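Local coordinates for protein nicotinate-nucleotide--dimethylbenzimidazole phosphoribosyltransferase (Thermus thermophilus HB8, PDB 1WX1) that probably catalyses the transfer of phosphoribose from nicotinate mononucleotide to 5,6-dimethylbenzimidazole, giving alpha-ribazole 5'-phosphate for cobalamin biosynthesis, at residues A92-Y97 with L310-L315; R46-V51 with R148-E153. One frame throughout, in Å; residues are numbered along the deposited sequence.

Contact 1: residues A92-Y97 with L310-L315; sequences ADCAVY and LAMPLL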
loop_
_atom_site.group_PDB
_atom_site.type_symbol
_atom_site.label_atom_id
_atom_site.label_comp_id
_atom_site.label_asym_id
_atom_site.label_seq_id
_atom_site.Cartn_x
_atom_site.Cartn_y
_atom_site.Cartn_z
ATOM N N ALA A 92 -3.152 -10.897 2.687
ATOM C CA ALA A 92 -4.190 -10.139 1.995
ATOM C C ALA A 92 -5.516 -10.864 1.764
ATOM O O ALA A 92 -6.328 -10.412 0.949
ATOM C CB ALA A 92 -3.643 -9.639 0.663
ATOM N N ASP A 93 -5.746 -11.961 2.483
ATOM C CA ASP A 93 -6.978 -12.751 2.342
ATOM C C ASP A 93 -7.279 -12.970 0.866
ATOM O O ASP A 93 -8.326 -12.570 0.344
ATOM C CB ASP A 93 -8.157 -12.047 3.028
ATOM C CG ASP A 93 -9.442 -12.865 2.966
ATOM O OD1 ASP A 93 -9.371 -14.109 3.063
ATOM O OD2 ASP A 93 -10.527 -12.267 2.830
ATOM N N CYS A 94 -6.342 -13.625 0.201
ATOM C CA CYS A 94 -6.446 -13.886 -1.217
ATOM C C CYS A 94 -6.116 -15.346 -1.503
ATOM O O CYS A 94 -5.072 -15.840 -1.085
ATOM C CB CYS A 94 -5.464 -12.969 -1.952
ATOM S SG CYS A 94 -5.399 -13.156 -3.737
ATOM N N ALA A 95 -7.013 -16.027 -2.208
ATOM C CA ALA A 95 -6.806 -17.423 -2.572
ATOM C C ALA A 95 -5.767 -17.478 -3.689
ATOM O O ALA A 95 -5.699 -16.580 -4.527
ATOM C CB ALA A 95 -8.125 -18.042 -3.052
ATOM N N VAL A 96 -4.953 -18.527 -3.699
ATOM C CA VAL A 96 -3.938 -18.673 -4.731
ATOM C C VAL A 96 -4.227 -19.889 -5.596
ATOM O O VAL A 96 -4.390 -20.996 -5.089
ATOM C CB VAL A 96 -2.516 -18.831 -4.129
ATOM C CG1 VAL A 96 -1.502 -19.072 -5.247
ATOM C CG2 VAL A 96 -2.133 -17.581 -3.341
ATOM N N TYR A 97 -4.319 -19.674 -6.902
ATOM C CA TYR A 97 -4.546 -20.766 -7.843
ATOM C C TYR A 97 -3.396 -20.739 -8.828
ATOM O O TYR A 97 -2.922 -19.663 -9.197
ATOM C CB TYR A 97 -5.856 -20.589 -8.615
ATOM C CG TYR A 97 -7.096 -20.556 -7.755
ATOM C CD1 TYR A 97 -7.548 -19.360 -7.196
ATOM C CD2 TYR A 97 -7.816 -21.721 -7.498
ATOM C CE1 TYR A 97 -8.689 -19.325 -6.400
ATOM C CE2 TYR A 97 -8.960 -21.699 -6.703
ATOM C CZ TYR A 97 -9.390 -20.498 -6.159
ATOM O OH TYR A 97 -10.513 -20.474 -5.374
ATOM N N LEU A 310 -0.648 -7.376 -3.024
ATOM C CA LEU A 310 -0.319 -6.398 -1.991
ATOM C C LEU A 310 -1.278 -5.211 -2.048
ATOM O O LEU A 310 -1.498 -4.531 -1.047
ATOM C CB LEU A 310 1.114 -5.896 -2.170
ATOM C CG LEU A 310 2.233 -6.881 -1.823
ATOM C CD1 LEU A 310 3.581 -6.273 -2.169
ATOM C CD2 LEU A 310 2.161 -7.223 -0.339
ATOM N N ALA A 311 -1.849 -4.961 -3.222
ATOM C CA ALA A 311 -2.775 -3.840 -3.390
ATOM C C ALA A 311 -4.222 -4.149 -3.011
ATOM O O ALA A 311 -5.042 -3.235 -2.888
ATOM C CB ALA A 311 -2.725 -3.342 -4.824
ATOM N N MET A 312 -4.548 -5.422 -2.815
ATOM C CA MET A 312 -5.925 -5.774 -2.485
ATOM C C MET A 312 -6.442 -5.131 -1.202
ATOM O O MET A 312 -7.578 -4.662 -1.164
ATOM C CB MET A 312 -6.095 -7.296 -2.436
ATOM C CG MET A 312 -5.930 -7.947 -3.804
ATOM S SD MET A 312 -6.319 -9.716 -3.809
ATOM C CE MET A 312 -6.319 -10.060 -5.567
ATOM N N PRO A 313 -5.626 -5.102 -0.133
ATOM C CA PRO A 313 -6.126 -4.475 1.098
ATOM C C PRO A 313 -6.451 -2.995 0.863
ATOM O O PRO A 313 -7.350 -2.440 1.493
ATOM C CB PRO A 313 -4.974 -4.666 2.083
ATOM C CG PRO A 313 -4.340 -5.943 1.614
ATOM C CD PRO A 313 -4.333 -5.768 0.107
ATOM N N LEU A 314 -5.714 -2.358 -0.044
ATOM C CA LEU A 314 -5.970 -0.954 -0.356
ATOM C C LEU A 314 -7.307 -0.829 -1.073
ATOM O O LEU A 314 -8.063 0.111 -0.829
ATOM C CB LEU A 314 -4.864 -0.373 -1.237
ATOM C CG LEU A 314 -3.493 -0.203 -0.592
ATOM C CD1 LEU A 314 -2.542 0.434 -1.602
ATOM C CD2 LEU A 314 -3.614 0.677 0.650
ATOM N N LEU A 315 -7.606 -1.778 -1.960
ATOM C CA LEU A 315 -8.875 -1.736 -2.673
ATOM C C LEU A 315 -10.032 -1.907 -1.693
ATOM O O LEU A 315 -11.069 -1.255 -1.822
ATOM C CB LEU A 315 -8.934 -2.834 -3.742
ATOM C CG LEU A 315 -7.849 -2.763 -4.821
ATOM C CD1 LEU A 315 -8.082 -3.851 -5.858
ATOM C CD2 LEU A 315 -7.871 -1.402 -5.480
#

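Contact 2: residues R46-V51 with R148-E153; sequences RGAVVV and RRAIAE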
loop_
_atom_site.group_PDB
_atom_site.type_symbol
_atom_site.label_atom_id
_atom_site.label_comp_id
_atom_site.label_asym_id
_atom_site.label_seq_id
_atom_site.Cartn_x
_atom_site.Cartn_y
_atom_site.Cartn_z
ATOM N N ARG A 46 -13.106 -11.631 0.104
ATOM C CA ARG A 46 -12.103 -12.577 -0.359
ATOM C C ARG A 46 -11.608 -12.228 -1.756
ATOM O O ARG A 46 -12.398 -11.907 -2.642
ATOM C CB ARG A 46 -12.710 -13.979 -0.390
ATOM C CG ARG A 46 -11.772 -15.070 -0.876
ATOM C CD ARG A 46 -10.728 -15.384 0.170
ATOM N NE ARG A 46 -10.066 -16.660 -0.092
ATOM C CZ ARG A 46 -9.008 -17.094 0.586
ATOM N NH1 ARG A 46 -8.501 -16.351 1.559
ATOM N NH2 ARG A 46 -8.455 -18.261 0.288
ATOM N N GLY A 47 -10.301 -12.301 -1.957
ATOM C CA GLY A 47 -9.760 -12.019 -3.272
ATOM C C GLY A 47 -9.135 -13.295 -3.799
ATOM O O GLY A 47 -9.061 -14.293 -3.077
ATOM N N ALA A 48 -8.717 -13.285 -5.057
ATOM C CA ALA A 48 -8.053 -14.445 -5.635
ATOM C C ALA A 48 -7.038 -14.008 -6.684
ATOM O O ALA A 48 -7.207 -12.977 -7.336
ATOM C CB ALA A 48 -9.079 -15.408 -6.270
ATOM N N VAL A 49 -5.963 -14.777 -6.805
ATOM C CA VAL A 49 -4.951 -14.515 -7.814
ATOM C C VAL A 49 -4.716 -15.840 -8.530
ATOM O O VAL A 49 -4.599 -16.892 -7.892
ATOM C CB VAL A 49 -3.604 -13.998 -7.204
ATOM C CG1 VAL A 49 -3.007 -15.028 -6.242
ATOM C CG2 VAL A 49 -2.603 -13.709 -8.328
ATOM N N VAL A 50 -4.713 -15.794 -9.858
ATOM C CA VAL A 50 -4.452 -16.983 -10.649
ATOM C C VAL A 50 -3.086 -16.749 -11.271
ATOM O O VAL A 50 -2.898 -15.810 -12.049
ATOM C CB VAL A 50 -5.496 -17.185 -11.765
ATOM C CG1 VAL A 50 -5.117 -18.403 -12.613
ATOM C CG2 VAL A 50 -6.881 -17.385 -11.147
ATOM N N VAL A 51 -2.132 -17.588 -10.897
ATOM C CA VAL A 51 -0.773 -17.476 -11.405
ATOM C C VAL A 51 -0.611 -18.430 -12.580
ATOM O O VAL A 51 -0.646 -19.646 -12.401
ATOM C CB VAL A 51 0.254 -17.841 -10.310
ATOM C CG1 VAL A 51 1.677 -17.609 -10.823
ATOM C CG2 VAL A 51 -0.016 -17.022 -9.052
ATOM N N ARG A 148 -12.725 -18.670 -13.753
ATOM C CA ARG A 148 -14.092 -19.044 -13.417
ATOM C C ARG A 148 -14.131 -19.839 -12.123
ATOM O O ARG A 148 -15.039 -19.667 -11.297
ATOM C CB ARG A 148 -14.736 -19.858 -14.547
ATOM C CG ARG A 148 -16.143 -20.382 -14.225
ATOM C CD ARG A 148 -17.073 -19.292 -13.665
ATOM N NE ARG A 148 -17.166 -18.126 -14.539
ATOM C CZ ARG A 148 -17.900 -17.045 -14.278
ATOM N NH1 ARG A 148 -18.614 -16.975 -13.165
ATOM N NH2 ARG A 148 -17.923 -16.032 -15.134
ATOM N N ARG A 149 -13.156 -20.723 -11.934
ATOM C CA ARG A 149 -13.143 -21.478 -10.684
ATOM C C ARG A 149 -12.871 -20.554 -9.505
ATOM O O ARG A 149 -13.445 -20.722 -8.440
ATOM C CB ARG A 149 -12.095 -22.546 -10.652
ATOM C CG ARG A 149 -12.149 -23.287 -9.321
ATOM C CD ARG A 149 -10.952 -24.169 -9.238
ATOM N NE ARG A 149 -10.795 -24.850 -7.967
ATOM C CZ ARG A 149 -9.663 -25.459 -7.622
ATOM N NH1 ARG A 149 -8.625 -25.468 -8.458
ATOM N NH2 ARG A 149 -9.539 -26.017 -6.430
ATOM N N ALA A 150 -11.985 -19.578 -9.689
ATOM C CA ALA A 150 -11.660 -18.646 -8.607
ATOM C C ALA A 150 -12.927 -17.894 -8.230
ATOM O O ALA A 150 -13.246 -17.747 -7.051
ATOM C CB ALA A 150 -10.553 -17.656 -9.049
ATOM N N ILE A 151 -13.661 -17.463 -9.252
ATOM C CA ILE A 151 -14.907 -16.736 -9.070
ATOM C C ILE A 151 -15.982 -17.628 -8.436
ATOM O O ILE A 151 -16.676 -17.211 -7.512
ATOM C CB ILE A 151 -15.417 -16.192 -10.427
ATOM C CG1 ILE A 151 -14.383 -15.218 -11.008
ATOM C CG2 ILE A 151 -16.761 -15.485 -10.249
ATOM C CD1 ILE A 151 -14.620 -14.861 -12.476
ATOM N N ALA A 152 -16.113 -18.855 -8.934
ATOM C CA ALA A 152 -17.103 -19.787 -8.405
ATOM C C ALA A 152 -16.815 -20.089 -6.936
ATOM O O ALA A 152 -17.724 -20.377 -6.159
ATOM C CB ALA A 152 -17.096 -21.084 -9.220
ATOM N N GLU A 153 -15.549 -20.015 -6.548
ATOM C CA GLU A 153 -15.191 -20.294 -5.169
ATOM C C GLU A 153 -15.295 -19.074 -4.255
ATOM O O GLU A 153 -14.932 -19.146 -3.088
ATOM C CB GLU A 153 -13.794 -20.904 -5.104
ATOM C CG GLU A 153 -13.640 -22.085 -6.046
ATOM C CD GLU A 153 -12.693 -23.135 -5.526
ATOM O OE1 GLU A 153 -11.614 -22.762 -5.017
ATOM O OE2 GLU A 153 -13.025 -24.335 -5.636
#

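Contact 1: residues A92-Y97 with L310-L315
C94 lays its thiol sulfur against the end of the M312 side chain, with SG 3.6 Å from M312 SD and 3.7 Å from its terminal methyl CE. The pairing joins the start of strand 94-100 to helix 306-321. That strand belongs to a six-stranded parallel sheet whose 3-2-1-4-5-6 order is that of a Rossmann-like alpha/beta fold. Helix 306-321 comes after all six strands and returns to cover the sheet where 94-100 begins. M312 spans the gap as a long arm: CG stands anti to the carbonyl carbon (chi1 -67°) and the chain beyond it is extended, which carries the thioether to the strand; there the SD-CE bond lies alongside the C94 thiol, SD also nearing C94 CB. The methionine also packs on L157 and A159 of strand 157-163. The C94 thiol, anti to the backbone N (chi1 179°), lies near V49 of the adjoining strand and V309 of the helix, in a buried apolar setting.

One residue ahead of D93, the methyl of A92 rests on the rim of the P313 ring. Here the backbones come nearest, with A92 CA 6.1 Å from P313 CA. The helix is kinked at this place, P313 having no N-H to offer and L314 N making only a weak bond to A311 O. R316, further along the same helix, donates from NH2 to A92 O and adds a polar tie beside the apolar one. P313 also packs on P313 of the second subunit, which brings the contact close to the dimer interface. The A92 methyl meets the ring at two carbons, its CB standing 3.9 Å from P313 CG and 4.0 Å from P313 CD.

Contact 2: residues R46-V51 with R148-E153
V50 and A48 both direct their side chains at A150, whose methyl sits over the strand as the meeting point of helix 133-152 with strand 47-54. From V50 CB, 5.8 Å from A150 CB, the side chain forks. CG1 lies anti to the backbone N (chi1 177°) and diverges from the helix, ending 6.5 Å from A150 CB. CG2, beside that nitrogen, is the branch that makes the contact, at 4.2 Å from A150 CB. The A48 methyl approaches more closely, with its CB 3.9 Å from A150 CB. These two strand residues, two apart in sequence, thus receive a single helix methyl from the same face of the sheet, while V49 between them points away. With alanine on both sides the helix can lie near the strand, and A48 CA comes within 6.3 Å of A150 CA.

At the outer side of the helix end the chemistry turns polar. The R149 side chain runs out fully extended, and its NE forms a salt bridge with E153 OE2 that includes a weak hydrogen bond of 3.3 Å between those atoms. The carboxylate oxygen lies in the guanidinium plane, at its edge, and the N-H points at it at 163°. R149 NH2 reaches P111 O, while E153 OE1 is bonded to Y97 OH, so the pair connects the helix terminus to the sheet and a loop.

Helix 133-152 carries the chain from edge strand 113-115 across the sheet to strand 157-163, a crossover of the Rossmann type. Its last turn passes over strands 94-100 and 47-54: A150 touches Y97 of the first as well as A48 and V50 of the second, just before the chain enters 157-163 on the far side of 47-54.

Both contacts are buried and use neighbouring strands of one sheet, but they pack helices on its opposite faces. C94 and V49 point to the side of helix 306-321, Y97, A48 and V50 to that of helix 133-152. Contact 1 relies on a long sulfur-bearing arm and a proline ring near the second subunit; contact 2 relies on small methyls, brings no other chain to its segments and is bordered by paired charges at the helix end. Beyond the shared sheet backbone, including V51 N to Y97 O, the two are coupled through Y97 of contact 1, which reaches both segments of contact 2. R46 and D93 add a salt bridge between the strand starts.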